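Surface glycan binding protein B (Bacteroides ovatus, PDB 6E57) binds mixed-linkage beta-glucan and probably captures this cereal polysaccharide at the cell surface for use by the gut bacterium. Local coordinates at residues A[315-320]-A[353-358]; A[339-344]-A[348-353]; A[61-66]-A[105-110]. One frame throughout, in Å; residues are numbered along the deposited sequence.

How the contacts relate
Following the chain from the N terminus, contact 3 comes first: 61-66 meets 105-110, closing a loop of 38 residues and joining the two sheets of an N-terminal sandwich domain. That loop is complete long before contact 1 opens, at the far end of the elongated molecule, about 59 Å away between centres. There 315-320 comes beside 353-358 in the C-terminal, glycan-binding part. Contact 2 nests inside the loop closed by contact 1: helix 338-343 follows strand 317-321 and packs against the start of strand 349-356. Contacts 1 and 2 share that strand, and Val353 itself, with centres about 18 Å apart.

Contact 1. Residues A[315-320]-A[353-358]; sequences SGHHYV and VYSIEP. With PO4 (phosphate ion), chain K.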
loop_
_atom_site.group_PDB
_atom_site.type_symbol
_atom_site.label_atom_id
_atom_site.label_comp_id
_atom_site.label_asym_id
_atom_site.label_seq_id
_atom_site.Cartn_x
_atom_site.Cartn_y
_atom_site.Cartn_z
ATOM N N SER A 315 -8.181 34.420 1.233
ATOM C CA SER A 315 -9.017 34.033 0.098
ATOM C C SER A 315 -8.971 35.129 -0.975
ATOM O O SER A 315 -8.904 36.310 -0.647
ATOM C CB SER A 315 -10.424 33.783 0.564
ATOM O OG SER A 315 -11.215 33.260 -0.486
ATOM N N GLY A 316 -9.002 34.731 -2.253
ATOM C CA GLY A 316 -9.009 35.681 -3.371
ATOM C C GLY A 316 -8.477 35.079 -4.661
ATOM O O GLY A 316 -8.682 33.902 -4.934
ATOM N N HIS A 317 -7.805 35.913 -5.464
ATOM C CA HIS A 317 -7.256 35.537 -6.769
ATOM C C HIS A 317 -6.097 36.483 -7.117
ATOM O O HIS A 317 -6.289 37.485 -7.817
ATOM C CB HIS A 317 -8.369 35.545 -7.826
ATOM C CG HIS A 317 -7.939 35.063 -9.170
ATOM N ND1 HIS A 317 -7.611 33.740 -9.412
ATOM C CD2 HIS A 317 -7.796 35.709 -10.347
ATOM C CE1 HIS A 317 -7.280 33.596 -10.680
ATOM N NE2 HIS A 317 -7.385 34.791 -11.275
ATOM N N HIS A 318 -4.898 36.142 -6.624
ATOM C CA HIS A 318 -3.738 37.028 -6.617
ATOM C C HIS A 318 -2.615 36.478 -7.508
ATOM O O HIS A 318 -2.012 35.457 -7.188
ATOM C CB HIS A 318 -3.252 37.221 -5.179
ATOM C CG HIS A 318 -2.134 38.199 -5.069
ATOM N ND1 HIS A 318 -2.356 39.546 -4.871
ATOM C CD2 HIS A 318 -0.798 38.034 -5.150
ATOM C CE1 HIS A 318 -1.200 40.172 -4.824
ATOM N NE2 HIS A 318 -0.229 39.266 -4.994
ATOM N N TYR A 319 -2.324 37.188 -8.606
ATOM C CA TYR A 319 -1.301 36.785 -9.568
ATOM C C TYR A 319 0.086 36.967 -8.946
ATOM O O TYR A 319 0.298 37.896 -8.161
ATOM C CB TYR A 319 -1.404 37.588 -10.869
ATOM C CG TYR A 319 -0.455 37.119 -11.945
ATOM C CD1 TYR A 319 -0.585 35.858 -12.505
ATOM C CD2 TYR A 319 0.592 37.914 -12.384
ATOM C CE1 TYR A 319 0.287 35.404 -13.482
ATOM C CE2 TYR A 319 1.475 37.474 -13.360
ATOM C CZ TYR A 319 1.323 36.213 -13.911
ATOM O OH TYR A 319 2.182 35.756 -14.869
ATOM N N VAL A 320 1.015 36.081 -9.328
ATOM C CA VAL A 320 2.398 36.094 -8.856
ATOM C C VAL A 320 3.335 36.039 -10.068
ATOM O O VAL A 320 3.236 35.130 -10.885
ATOM C CB VAL A 320 2.673 34.913 -7.906
ATOM C CG1 VAL A 320 4.123 34.889 -7.445
ATOM C CG2 VAL A 320 1.730 34.913 -6.714
ATOM N N VAL A 353 -3.821 26.758 -2.254
ATOM C CA VAL A 353 -4.557 26.421 -3.472
ATOM C C VAL A 353 -4.158 27.426 -4.558
ATOM O O VAL A 353 -4.362 28.628 -4.396
ATOM C CB VAL A 353 -6.083 26.417 -3.251
ATOM C CG1 VAL A 353 -6.840 26.022 -4.514
ATOM C CG2 VAL A 353 -6.486 25.524 -2.086
ATOM N N TYR A 354 -3.603 26.912 -5.660
ATOM C CA TYR A 354 -3.042 27.730 -6.731
ATOM C C TYR A 354 -3.717 27.357 -8.055
ATOM O O TYR A 354 -4.174 26.234 -8.221
ATOM C CB TYR A 354 -1.523 27.550 -6.808
ATOM C CG TYR A 354 -1.077 26.139 -7.105
ATOM C CD1 TYR A 354 -0.884 25.217 -6.087
ATOM C CD2 TYR A 354 -0.857 25.717 -8.407
ATOM C CE1 TYR A 354 -0.493 23.914 -6.356
ATOM C CE2 TYR A 354 -0.456 24.422 -8.691
ATOM C CZ TYR A 354 -0.276 23.516 -7.663
ATOM O OH TYR A 354 0.118 22.241 -7.944
ATOM N N SER A 355 -3.780 28.316 -8.982
ATOM C CA SER A 355 -4.274 28.066 -10.327
ATOM C C SER A 355 -3.330 28.711 -11.346
ATOM O O SER A 355 -2.642 29.680 -11.043
ATOM C CB SER A 355 -5.698 28.542 -10.499
ATOM O OG SER A 355 -5.814 29.930 -10.233
ATOM N N ILE A 356 -3.302 28.138 -12.552
ATOM C CA ILE A 356 -2.425 28.602 -13.608
ATOM C C ILE A 356 -3.032 29.853 -14.250
ATOM O O ILE A 356 -4.243 30.094 -14.160
ATOM C CB ILE A 356 -2.164 27.495 -14.651
ATOM C CG1 ILE A 356 -3.433 27.070 -15.393
ATOM C CG2 ILE A 356 -1.470 26.304 -14.009
ATOM C CD1 ILE A 356 -3.167 26.283 -16.654
ATOM N N GLU A 357 -2.156 30.650 -14.870
ATOM C CA GLU A 357 -2.529 31.629 -15.873
ATOM C C GLU A 357 -2.287 30.997 -17.241
ATOM O O GLU A 357 -1.139 30.828 -17.638
ATOM C CB GLU A 357 -1.712 32.912 -15.703
ATOM C CG GLU A 357 -1.954 33.936 -16.801
ATOM C CD GLU A 357 -3.417 34.135 -17.164
ATOM O OE1 GLU A 357 -4.182 34.589 -16.291
ATOM O OE2 GLU A 357 -3.790 33.811 -18.312
ATOM N N PRO A 358 -3.340 30.588 -17.984
ATOM C CA PRO A 358 -3.160 29.942 -19.290
ATOM C C PRO A 358 -2.231 30.661 -20.285
ATOM O O PRO A 358 -1.489 29.998 -20.999
ATOM C CB PRO A 358 -4.595 29.891 -19.834
ATOM C CG PRO A 358 -5.438 29.743 -18.586
ATOM C CD PRO A 358 -4.753 30.643 -17.575
HETATM P P PO4 K . 4.256 39.006 -16.429
HETATM O O1 PO4 K . 5.377 38.637 -17.373
HETATM O O2 PO4 K . 4.794 39.892 -15.330
HETATM O O3 PO4 K . 3.667 37.758 -15.815
HETATM O O4 PO4 K . 3.186 39.743 -17.204
#
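His317 and Tyr319 reach over a strand to meet Ser355 and Glu357 in the C-terminal beta domain that carries the glycan site. Strands 317-321 and 349-356 both run antiparallel to strand 412-419, which lies between them, so they are parallel next-neighbours and meet through side chains alone. The spacing fits: the CA atoms of His317 and Ser355 are 8.8 Å apart.

The closer part is Tyr319 with Glu357. Glu357 CB lies 3.9 Å from Tyr319 CE1, and the two side chains cross at about a right angle. With the Glu357 chain bent at chi2 (44°), OE1 is bonded to Tyr413 OH of strand 412-419 and OE2 to Thr359 OG1 just along the chain.

Around His317 the contact is slighter and nearer to solvent. The ring stacks on Tyr413, and His317 CE1 comes to 4.0 Å from Ser355 OG, which sits near the ring plane. Asp415 ties the pair together without a direct bond between them, taking His317 ND1 on one carboxylate oxygen and Ser355 OG on the other; its charge would tend to polarise the imidazole.

The Tyr319 side chain is about 11 Å from a bound glucose. A phosphate, probably from the crystallisation liquor, is also held by Ser321: Tyr319 OH donates to phosphate O3 at 2.7 Å, with O3 in the plane of the ring.

Contact 2. Residues A[339-344]-A[348-353]; sequences DVFAGI and STLKVV
Helix 338-343 ends as the chain turns back through a short loop into strand 349-356, bringing the CA atoms of Ile344 and Ser348 to 7.0 Å. The helix is weakly bonded; its last backbone bonds span three residues, from Gly343 N to Val340 O and from Ile344 N to Phe341 O, both at 3.2 Å.

At the mouth of the loop, Ile344 CG2 sits 3.7 Å from Ser348 CB. This methyl branch, anti to the backbone N, is the one that does the touching. Ser348 OG lies only slightly farther from the same methyl, but its polar partner is Thr345 O inside the turn.

The arrangement is a short helix packed against a strand inside a sheet: strand 349-356 runs between antiparallel neighbours 385-390 and 412-419, and helix 393-401 packs beside helix 338-343. Farther into the interior, Phe341 points its ring edge at Leu350: Phe341 CE1 is 4.2 Å from Leu350 CD2, the methyl near the ring plane. Phe405 stacks on the Phe341 ring, while Ile399 of helix 393-401 and Leu391 also touch it. Leu350, buried like Phe341, rests in turn on Leu391 and on Val417 of the neighbouring strand.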
loop_
_atom_site.group_PDB
_atom_site.type_symbol
_atom_site.label_atom_id
_atom_site.label_comp_id
_atom_site.label_asym_id
_atom_site.label_seq_id
_atom_site.Cartn_x
_atom_site.Cartn_y
_atom_site.Cartn_z
ATOM N N ASP A 339 1.982 38.211 12.211
ATOM C CA ASP A 339 1.350 37.929 13.507
ATOM C C ASP A 339 0.430 36.702 13.397
ATOM O O ASP A 339 0.217 36.016 14.394
ATOM C CB ASP A 339 0.653 39.164 14.097
ATOM C CG ASP A 339 -0.466 39.769 13.264
ATOM O OD1 ASP A 339 -0.805 39.193 12.208
ATOM O OD2 ASP A 339 -0.987 40.825 13.677
ATOM N N VAL A 340 -0.091 36.422 12.195
ATOM C CA VAL A 340 -0.905 35.224 11.946
ATOM C C VAL A 340 -0.017 33.978 12.067
ATOM O O VAL A 340 -0.389 33.007 12.720
ATOM C CB VAL A 340 -1.603 35.273 10.573
ATOM C CG1 VAL A 340 -2.259 33.944 10.226
ATOM C CG2 VAL A 340 -2.617 36.405 10.486
ATOM N N PHE A 341 1.154 34.020 11.428
ATOM C CA PHE A 341 2.097 32.898 11.429
ATOM C C PHE A 341 2.708 32.699 12.824
ATOM O O PHE A 341 3.045 31.578 13.192
ATOM C CB PHE A 341 3.173 33.098 10.357
ATOM C CG PHE A 341 2.745 32.647 8.984
ATOM C CD1 PHE A 341 2.940 31.335 8.580
ATOM C CD2 PHE A 341 2.125 33.525 8.108
ATOM C CE1 PHE A 341 2.540 30.914 7.322
ATOM C CE2 PHE A 341 1.723 33.100 6.850
ATOM C CZ PHE A 341 1.932 31.797 6.460
ATOM N N ALA A 342 2.836 33.782 13.596
ATOM C CA ALA A 342 3.379 33.711 14.955
ATOM C C ALA A 342 2.488 32.830 15.846
ATOM O O ALA A 342 2.966 32.224 16.800
ATOM C CB ALA A 342 3.526 35.104 15.521
ATOM N N GLY A 343 1.192 32.763 15.519
ATOM C CA GLY A 343 0.201 32.038 16.303
ATOM C C GLY A 343 0.107 30.561 15.948
ATOM O O GLY A 343 -0.425 29.773 16.728
ATOM N N ILE A 344 0.602 30.182 14.766
ATOM C CA ILE A 344 0.506 28.802 14.288
ATOM C C ILE A 344 1.440 27.918 15.123
ATOM O O ILE A 344 2.593 28.288 15.358
ATOM C CB ILE A 344 0.818 28.712 12.782
ATOM C CG1 ILE A 344 -0.250 29.423 11.946
ATOM C CG2 ILE A 344 0.997 27.260 12.360
ATOM C CD1 ILE A 344 0.119 29.594 10.491
ATOM N N SER A 348 1.582 21.969 12.293
ATOM C CA SER A 348 0.401 22.341 11.529
ATOM C C SER A 348 0.709 22.252 10.031
ATOM O O SER A 348 1.853 22.453 9.614
ATOM C CB SER A 348 -0.066 23.717 11.905
ATOM O OG SER A 348 -0.234 23.817 13.308
ATOM N N THR A 349 -0.331 21.953 9.245
ATOM C CA THR A 349 -0.227 21.802 7.800
ATOM C C THR A 349 -0.777 23.054 7.112
ATOM O O THR A 349 -1.972 23.334 7.203
ATOM C CB THR A 349 -0.988 20.564 7.312
ATOM O OG1 THR A 349 -0.558 19.448 8.088
ATOM C CG2 THR A 349 -0.762 20.277 5.844
ATOM N N LEU A 350 0.111 23.793 6.434
ATOM C CA LEU A 350 -0.280 24.900 5.576
ATOM C C LEU A 350 -0.634 24.329 4.201
ATOM O O LEU A 350 0.019 23.394 3.739
ATOM C CB LEU A 350 0.871 25.908 5.482
ATOM C CG LEU A 350 0.524 27.246 4.831
ATOM C CD1 LEU A 350 -0.268 28.127 5.782
ATOM C CD2 LEU A 350 1.780 27.970 4.380
ATOM N N LYS A 351 -1.680 24.890 3.580
ATOM C CA LYS A 351 -2.136 24.510 2.245
ATOM C C LYS A 351 -2.302 25.779 1.405
ATOM O O LYS A 351 -2.938 26.721 1.845
ATOM C CB LYS A 351 -3.464 23.750 2.322
ATOM C CG LYS A 351 -4.091 23.382 0.980
ATOM C CD LYS A 351 -5.499 22.825 1.088
ATOM C CE LYS A 351 -5.551 21.457 1.736
ATOM N NZ LYS A 351 -6.942 20.956 1.865
ATOM N N VAL A 352 -1.720 25.782 0.203
ATOM C CA VAL A 352 -1.888 26.865 -0.759
ATOM C C VAL A 352 -2.586 26.300 -1.999
ATOM O O VAL A 352 -2.011 25.457 -2.693
ATOM C CB VAL A 352 -0.538 27.504 -1.137
ATOM C CG1 VAL A 352 -0.721 28.653 -2.118
ATOM C CG2 VAL A 352 0.234 27.963 0.089
ATOM N N VAL A 353 -3.821 26.758 -2.254
ATOM C CA VAL A 353 -4.557 26.421 -3.472
ATOM C C VAL A 353 -4.158 27.426 -4.558
ATOM O O VAL A 353 -4.362 28.628 -4.396
ATOM C CB VAL A 353 -6.083 26.417 -3.251
ATOM C CG1 VAL A 353 -6.840 26.022 -4.514
ATOM C CG2 VAL A 353 -6.486 25.524 -2.086
#

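Contact 3. Residues A[61-66]-A[105-110]; sequences ANLSIA and YNLKIE
Leu63 and Ile65 meet Leu107 in an apolar contact between the two sheets of the N-terminal domain, deep in its interior. Strand 63-70 is the middle strand of a three-stranded antiparallel sheet; strand 103-113 lies inside the facing five-stranded one. No hydrogen bond passes between them. The backbones stay well apart, with CA atoms 10.6 Å from each other at Leu63 and Leu107, and side chains fill the gap.

The nearest approach is Ile65 CD1 to Leu107 CD2, at 3.7 Å. The two side chains reach toward each other tip to tip: the extended Ile65 chain (chi2 177°) carries its delta methyl across to the leucine. Leu63 offers its own CD2 to the same Leu107 methyl at 4.4 Å, a lighter touch. Val125 of strand 118-128 packs on both leucines, and Phe43 reaches Ile65 and Ile109.

On the outer face of strand 103-113 the chemistry changes. Lys108 NZ donates to Asn106 OD1 at 3.0 Å, approaching from above the carbonyl plane, and Asn106 ND2 bonds Glu122. Two facing sheets with aliphatic side chains meeting end to end between them are consistent with an immunoglobulin-like beta sandwich.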
loop_
_atom_site.group_PDB
_atom_site.type_symbol
_atom_site.label_atom_id
_atom_site.label_comp_id
_atom_site.label_asym_id
_atom_site.label_seq_id
_atom_site.Cartn_x
_atom_site.Cartn_y
_atom_site.Cartn_z
ATOM N N ALA A 61 16.087 -20.437 -12.434
ATOM C CA ALA A 61 16.878 -21.148 -11.423
ATOM C C ALA A 61 15.947 -21.912 -10.471
ATOM O O ALA A 61 14.741 -21.674 -10.441
ATOM C CB ALA A 61 17.752 -20.176 -10.671
ATOM N N ASN A 62 16.534 -22.827 -9.695
ATOM C CA ASN A 62 15.801 -23.677 -8.761
ATOM C C ASN A 62 16.178 -23.307 -7.320
ATOM O O ASN A 62 17.314 -22.916 -7.046
ATOM C CB ASN A 62 16.054 -25.162 -9.036
ATOM C CG ASN A 62 15.197 -25.714 -10.158
ATOM O OD1 ASN A 62 14.645 -24.961 -10.957
ATOM N ND2 ASN A 62 15.074 -27.028 -10.223
ATOM N N LEU A 63 15.200 -23.435 -6.415
ATOM C CA LEU A 63 15.397 -23.245 -4.982
ATOM C C LEU A 63 16.287 -24.375 -4.460
ATOM O O LEU A 63 15.871 -25.534 -4.450
ATOM C CB LEU A 63 14.040 -23.243 -4.273
ATOM C CG LEU A 63 14.097 -23.227 -2.746
ATOM C CD1 LEU A 63 14.875 -22.020 -2.244
ATOM C CD2 LEU A 63 12.697 -23.250 -2.148
ATOM N N SER A 64 17.502 -24.012 -4.030
ATOM C CA SER A 64 18.540 -24.961 -3.632
ATOM C C SER A 64 19.041 -24.619 -2.225
ATOM O O SER A 64 19.774 -23.646 -2.044
ATOM C CB SER A 64 19.668 -24.961 -4.637
ATOM O OG SER A 64 20.741 -25.785 -4.203
ATOM N N ILE A 65 18.619 -25.422 -1.242
ATOM C CA ILE A 65 19.061 -25.309 0.150
ATOM C C ILE A 65 19.489 -26.702 0.626
ATOM O O ILE A 65 18.738 -27.665 0.462
ATOM C CB ILE A 65 17.951 -24.718 1.046
ATOM C CG1 ILE A 65 17.377 -23.420 0.474
ATOM C CG2 ILE A 65 18.452 -24.528 2.473
ATOM C CD1 ILE A 65 16.243 -22.836 1.285
ATOM N N ALA A 66 20.690 -26.783 1.218
ATOM C CA ALA A 66 21.279 -28.035 1.722
ATOM C C ALA A 66 21.549 -27.914 3.227
ATOM O O ALA A 66 22.370 -27.099 3.644
ATOM C CB ALA A 66 22.548 -28.343 0.965
ATOM N N TYR A 105 7.097 -16.585 -1.655
ATOM C CA TYR A 105 6.580 -17.817 -1.073
ATOM C C TYR A 105 6.982 -17.913 0.401
ATOM O O TYR A 105 8.083 -17.514 0.776
ATOM C CB TYR A 105 7.139 -19.035 -1.813
ATOM C CG TYR A 105 6.761 -19.118 -3.268
ATOM C CD1 TYR A 105 7.500 -18.459 -4.237
ATOM C CD2 TYR A 105 5.662 -19.855 -3.675
ATOM C CE1 TYR A 105 7.154 -18.531 -5.577
ATOM C CE2 TYR A 105 5.303 -19.938 -5.009
ATOM C CZ TYR A 105 6.052 -19.274 -5.964
ATOM O OH TYR A 105 5.697 -19.361 -7.280
ATOM N N ASN A 106 6.085 -18.476 1.215
ATOM C CA ASN A 106 6.403 -18.860 2.580
ATOM C C ASN A 106 7.044 -20.255 2.552
ATOM O O ASN A 106 6.468 -21.188 1.993
ATOM C CB ASN A 106 5.168 -18.822 3.482
ATOM C CG ASN A 106 5.474 -19.248 4.901
ATOM O OD1 ASN A 106 5.655 -20.435 5.176
ATOM N ND2 ASN A 106 5.543 -18.286 5.806
ATOM N N LEU A 107 8.235 -20.377 3.151
ATOM C CA LEU A 107 8.952 -21.649 3.279
ATOM C C LEU A 107 9.076 -22.006 4.762
ATOM O O LEU A 107 9.592 -21.207 5.539
ATOM C CB LEU A 107 10.337 -21.522 2.635
ATOM C CG LEU A 107 11.257 -22.732 2.806
ATOM C CD1 LEU A 107 10.642 -23.977 2.181
ATOM C CD2 LEU A 107 12.633 -22.461 2.214
ATOM N N LYS A 108 8.596 -23.198 5.134
ATOM C CA LYS A 108 8.808 -23.771 6.465
ATOM C C LYS A 108 9.710 -25.001 6.331
ATOM O O LYS A 108 9.496 -25.836 5.453
ATOM C CB LYS A 108 7.483 -24.156 7.132
ATOM C CG LYS A 108 6.675 -22.994 7.695
ATOM C CD LYS A 108 5.327 -23.405 8.264
ATOM C CE LYS A 108 4.398 -22.234 8.518
ATOM N NZ LYS A 108 3.867 -21.660 7.257
ATOM N N ILE A 109 10.715 -25.081 7.211
ATOM C CA ILE A 109 11.619 -26.224 7.327
ATOM C C ILE A 109 11.389 -26.870 8.697
ATOM O O ILE A 109 11.835 -26.343 9.711
ATOM C CB ILE A 109 13.088 -25.790 7.143
ATOM C CG1 ILE A 109 13.297 -25.024 5.833
ATOM C CG2 ILE A 109 14.023 -26.987 7.255
ATOM C CD1 ILE A 109 14.640 -24.338 5.725
ATOM N N GLU A 110 10.681 -28.003 8.708
ATOM C CA GLU A 110 10.361 -28.719 9.939
ATOM C C GLU A 110 11.253 -29.959 10.049
ATOM O O GLU A 110 11.189 -30.848 9.207
ATOM C CB GLU A 110 8.878 -29.089 9.970
ATOM C CG GLU A 110 7.969 -27.876 10.075
ATOM C CD GLU A 110 6.542 -28.166 10.508
ATOM O OE1 GLU A 110 6.271 -29.300 10.969
ATOM O OE2 GLU A 110 5.701 -27.251 10.383
#